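Local atomic coordinates of cytochrome P450 monooxygenase (Rhodococcus sp. ECU0066, PDB entry 6KBH), a protein that probably acts as a self-sufficient monooxygenase, carrying a heme P450 centre, a flavin mononucleotide and a [2Fe-2S] cluster on a single chain. Residues P131-M134 with P135-A139. Sequence-based numbering, arbitrary orientation.
Sequences PAHM and PRRRA. With HEM (protoporphyrin IX containing Fe), chain C.
His133 and Arg137 both place CG anti to the backbone N (chi1 177° for Arg137), and the arginine chain then runs extended beside the imidazole. The two side chains point the same way and meet on one heme propionate oxygen. His133 NE2 donates to HEM O2D at 2.6 Å, almost straight and in the plane of the ring. Arg137 NH1 reaches the same oxygen at 2.6 Å, with a more bent N-H...O angle of 143°. The ring and guanidinium planes stand 49° apart. This is the HxxxR motif of the P450 C-helix, one turn apart on helix 133-139. The turn is closed by Arg137 N bonding to His133 O at 2.9 Å. Glu130 accepts a bond from His133 ND1, which fixes the rotation of the ring, and His391 stacks on it. Arg137 NH1 also bonds Gln392 O, next to the cysteine that ligates the heme iron. A leucine in place of Arg137 would probably leave O2D with His133 as its one donor from this helix, and take a donor from Gln392 O. Farther round the helix, the Met134 chain folds at its second and third torsions, which swings CE over Arg138. This methyl sits off centre over one guanidinium face, with Met134 CE 3.4 Å from Arg138 NE.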
ATOM      1  N   PRO A 131      13.157  -1.552 -26.163  1.00 84.80           N
ATOM      2  CA  PRO A 131      13.528  -2.501 -25.106  1.00 84.71           C
ATOM      3  C   PRO A 131      14.540  -1.980 -24.081  1.00 84.91           C
ATOM      4  O   PRO A 131      14.984  -2.755 -23.236  1.00 79.32           O
ATOM      5  CB  PRO A 131      14.126  -3.662 -25.898  1.00 87.15           C
ATOM      6  CG  PRO A 131      14.751  -3.007 -27.081  1.00 81.01           C
ATOM      7  CD  PRO A 131      13.914  -1.793 -27.405  1.00 83.78           C
ATOM      8  N   ALA A 132      14.890  -0.696 -24.139  1.00 83.14           N
ATOM      9  CA  ALA A 132      15.910  -0.178 -23.234  1.00 86.17           C
ATOM     10  C   ALA A 132      15.385   0.042 -21.819  1.00 86.12           C
ATOM     11  O   ALA A 132      16.154  -0.061 -20.855  1.00 88.78           O
ATOM     12  CB  ALA A 132      16.484   1.130 -23.784  1.00 78.35           C
ATOM     13  N   HIS A 133      14.090   0.326 -21.669  1.00 85.37           N
ATOM     14  CA  HIS A 133      13.579   0.827 -20.395  1.00 84.99           C
ATOM     15  C   HIS A 133      13.545  -0.261 -19.325  1.00 85.28           C
ATOM     16  O   HIS A 133      13.998  -0.043 -18.195  1.00 82.17           O
ATOM     17  CB  HIS A 133      12.188   1.431 -20.595  1.00 83.41           C
ATOM     18  CG  HIS A 133      11.364   1.485 -19.345  1.00 74.72           C
ATOM     19  ND1 HIS A 133      10.304   0.636 -19.115  1.00 67.08           N
ATOM     20  CD2 HIS A 133      11.445   2.288 -18.258  1.00 77.02           C
ATOM     21  CE1 HIS A 133       9.768   0.911 -17.939  1.00 71.62           C
ATOM     22  NE2 HIS A 133      10.442   1.910 -17.398  1.00 65.23           N
ATOM     23  N   MET A 134      12.999  -1.436 -19.654  1.00 78.37           N
ATOM     24  CA  MET A 134      12.775  -2.451 -18.624  1.00 77.15           C
ATOM     25  C   MET A 134      14.067  -2.953 -17.989  1.00 82.10           C
ATOM     26  O   MET A 134      14.132  -3.001 -16.748  1.00 80.85           O
ATOM     27  CB  MET A 134      11.947  -3.609 -19.195  1.00 75.63           C
ATOM     28  CG  MET A 134      10.445  -3.367 -19.211  1.00 75.04           C
ATOM     29  SD  MET A 134       9.803  -2.614 -17.700  1.00 86.12           S
ATOM     30  CE  MET A 134      10.195  -3.854 -16.472  1.00 80.68           C
ATOM     31  N   PRO A 135      15.109  -3.341 -18.738  1.00 79.30           N
ATOM     32  CA  PRO A 135      16.352  -3.758 -18.065  1.00 76.84           C
ATOM     33  C   PRO A 135      16.922  -2.697 -17.143  1.00 80.08           C
ATOM     34  O   PRO A 135      17.424  -3.027 -16.062  1.00 85.75           O
ATOM     35  CB  PRO A 135      17.295  -4.059 -19.237  1.00 73.99           C
ATOM     36  CG  PRO A 135      16.391  -4.425 -20.353  1.00 71.34           C
ATOM     37  CD  PRO A 135      15.197  -3.535 -20.197  1.00 84.18           C
ATOM     38  N   ARG A 136      16.853  -1.426 -17.538  1.00 80.58           N
ATOM     39  CA  ARG A 136      17.364  -0.363 -16.680  1.00 76.29           C
ATOM     40  C   ARG A 136      16.485  -0.176 -15.451  1.00 78.80           C
ATOM     41  O   ARG A 136      16.985   0.128 -14.363  1.00 80.03           O
ATOM     42  CB  ARG A 136      17.465   0.939 -17.468  1.00 89.73           C
ATOM     43  CG  ARG A 136      18.382   0.887 -18.679  1.00 85.83           C
ATOM     44  CD  ARG A 136      18.692   2.299 -19.105  1.00 87.18           C
ATOM     45  NE  ARG A 136      19.150   2.446 -20.484  1.00102.73           N
ATOM     46  CZ  ARG A 136      20.414   2.670 -20.829  1.00103.76           C
ATOM     47  NH1 ARG A 136      21.352   2.767 -19.896  1.00100.09           N
ATOM     48  NH2 ARG A 136      20.741   2.805 -22.108  1.00100.87           N
ATOM     49  N   ARG A 137      15.169  -0.348 -15.605  1.00 85.63           N
ATOM     50  CA  ARG A 137      14.266  -0.250 -14.462  1.00 78.39           C
ATOM     51  C   ARG A 137      14.490  -1.404 -13.494  1.00 75.72           C
ATOM     52  O   ARG A 137      14.628  -1.196 -12.284  1.00 77.20           O
ATOM     53  CB  ARG A 137      12.813  -0.221 -14.940  1.00 77.78           C
ATOM     54  CG  ARG A 137      11.781  -0.190 -13.818  1.00 69.32           C
ATOM     55  CD  ARG A 137      10.369  -0.352 -14.365  1.00 69.19           C
ATOM     56  NE  ARG A 137       9.362  -0.456 -13.311  1.00 69.31           N
ATOM     57  CZ  ARG A 137       8.683   0.575 -12.815  1.00 74.34           C
ATOM     58  NH1 ARG A 137       8.900   1.802 -13.272  1.00 67.94           N
ATOM     59  NH2 ARG A 137       7.784   0.381 -11.859  1.00 74.54           N
ATOM     60  N   ARG A 138      14.522  -2.634 -14.014  1.00 75.02           N
ATOM     61  CA  ARG A 138      14.744  -3.795 -13.160  1.00 73.00           C
ATOM     62  C   ARG A 138      16.113  -3.735 -12.494  1.00 83.35           C
ATOM     63  O   ARG A 138      16.256  -4.090 -11.318  1.00 80.38           O
ATOM     64  CB  ARG A 138      14.593  -5.076 -13.978  1.00 71.17           C
ATOM     65  CG  ARG A 138      13.205  -5.278 -14.580  1.00 77.49           C
ATOM     66  CD  ARG A 138      13.078  -6.643 -15.244  1.00 78.19           C
ATOM     67  NE  ARG A 138      11.868  -6.769 -16.057  1.00 89.75           N
ATOM     68  CZ  ARG A 138      10.697  -7.210 -15.604  1.00 97.04           C
ATOM     69  NH1 ARG A 138      10.562  -7.570 -14.333  1.00 95.78           N
ATOM     70  NH2 ARG A 138       9.656  -7.294 -16.421  1.00 93.22           N
ATOM     71  N   ALA A 139      17.132  -3.276 -13.226  1.00 78.82           N
ATOM     72  CA  ALA A 139      18.467  -3.174 -12.646  1.00 78.24           C
ATOM     73  C   ALA A 139      18.511  -2.136 -11.533  1.00 82.24           C
ATOM     74  O   ALA A 139      19.151  -2.351 -10.498  1.00 87.34           O
ATOM     75  CB  ALA A 139      19.490  -2.834 -13.730  1.00 80.97           C
TER
HETATM   76  CHA HEM C 802       7.589   7.876 -13.052  1.00 72.55           C
HETATM   77  CHB HEM C 802       4.209  10.353 -10.243  1.00 63.93           C
HETATM   78  CHC HEM C 802       7.741  10.847  -6.332  1.00 71.37           C
HETATM   79  CHD HEM C 802      11.063   8.386  -9.145  1.00 75.61           C
HETATM   80  C1A HEM C 802       6.478   8.570 -12.397  1.00 72.69           C
HETATM   81  C2A HEM C 802       5.287   8.620 -13.252  1.00 58.52           C
HETATM   82  C3A HEM C 802       4.349   9.301 -12.474  1.00 62.31           C
HETATM   83  C4A HEM C 802       5.069   9.608 -11.210  1.00 54.12           C
HETATM   84  CMA HEM C 802       2.941   9.641 -12.852  1.00 59.17           C
HETATM   85  CAA HEM C 802       5.087   8.056 -14.626  1.00 61.54           C
HETATM   86  CBA HEM C 802       4.257   6.812 -14.677  1.00 63.91           C
HETATM   87  CGA HEM C 802       4.178   6.034 -15.947  1.00 66.22           C
HETATM   88  O1A HEM C 802       4.574   6.748 -16.905  1.00 78.76           O
HETATM   89  O2A HEM C 802       3.734   4.877 -15.708  1.00 62.93           O
HETATM   90  C1B HEM C 802       4.817  10.735  -8.930  1.00 62.92           C
HETATM   91  C2B HEM C 802       4.089  11.491  -7.811  1.00 72.66           C
HETATM   92  C3B HEM C 802       5.199  11.638  -6.589  1.00 59.53           C
HETATM   93  C4B HEM C 802       6.458  10.969  -7.108  1.00 64.04           C
HETATM   94  CMB HEM C 802       2.684  11.988  -7.830  1.00 76.81           C
HETATM   95  CAB HEM C 802       5.025  12.303  -5.267  1.00 62.85           C
HETATM   96  CBB HEM C 802       3.856  11.907  -4.432  1.00 68.12           C
HETATM   97  C1C HEM C 802       8.839  10.133  -7.042  1.00 75.70           C
HETATM   98  C2C HEM C 802      10.006  10.094  -6.200  1.00 69.59           C
HETATM   99  C3C HEM C 802      10.942   9.422  -6.955  1.00 74.99           C
HETATM  100  C4C HEM C 802      10.234   9.115  -8.189  1.00 70.29           C
HETATM  101  CMC HEM C 802      10.165  10.648  -4.823  1.00 69.16           C
HETATM  102  CAC HEM C 802      12.342   9.080  -6.550  1.00 78.89           C
HETATM  103  CBC HEM C 802      13.501   9.787  -7.155  1.00 75.69           C
HETATM  104  C1D HEM C 802      10.264   8.133 -10.350  1.00 63.44           C
HETATM  105  C2D HEM C 802      11.036   7.382 -11.395  1.00 60.68           C
HETATM  106  C3D HEM C 802       9.951   7.219 -12.628  1.00 66.16           C
HETATM  107  C4D HEM C 802       8.718   7.899 -12.102  1.00 67.02           C
HETATM  108  CMD HEM C 802      12.446   6.914 -11.309  1.00 76.36           C
HETATM  109  CAD HEM C 802      10.164   6.540 -13.933  1.00 75.64           C
HETATM  110  CBD HEM C 802      10.093   5.048 -13.901  1.00 59.85           C
HETATM  111  CGD HEM C 802       9.875   4.354 -15.196  1.00 68.09           C
HETATM  112  O1D HEM C 802       9.433   5.194 -16.016  1.00 73.85           O
HETATM  113  O2D HEM C 802      10.178   3.136 -15.105  1.00 65.26           O
HETATM  114  NA  HEM C 802       6.372   9.174 -11.138  1.00 70.35           N
HETATM  115  NB  HEM C 802       6.204  10.358  -8.491  1.00 67.37           N
HETATM  116  NC  HEM C 802       8.955   9.534  -8.277  1.00 75.22           N
HETATM  117  ND  HEM C 802       8.801   8.470 -10.659  1.00 64.76           N
HETATM  118 FE   HEM C 802       7.529   9.565  -9.612  1.00 75.70          FE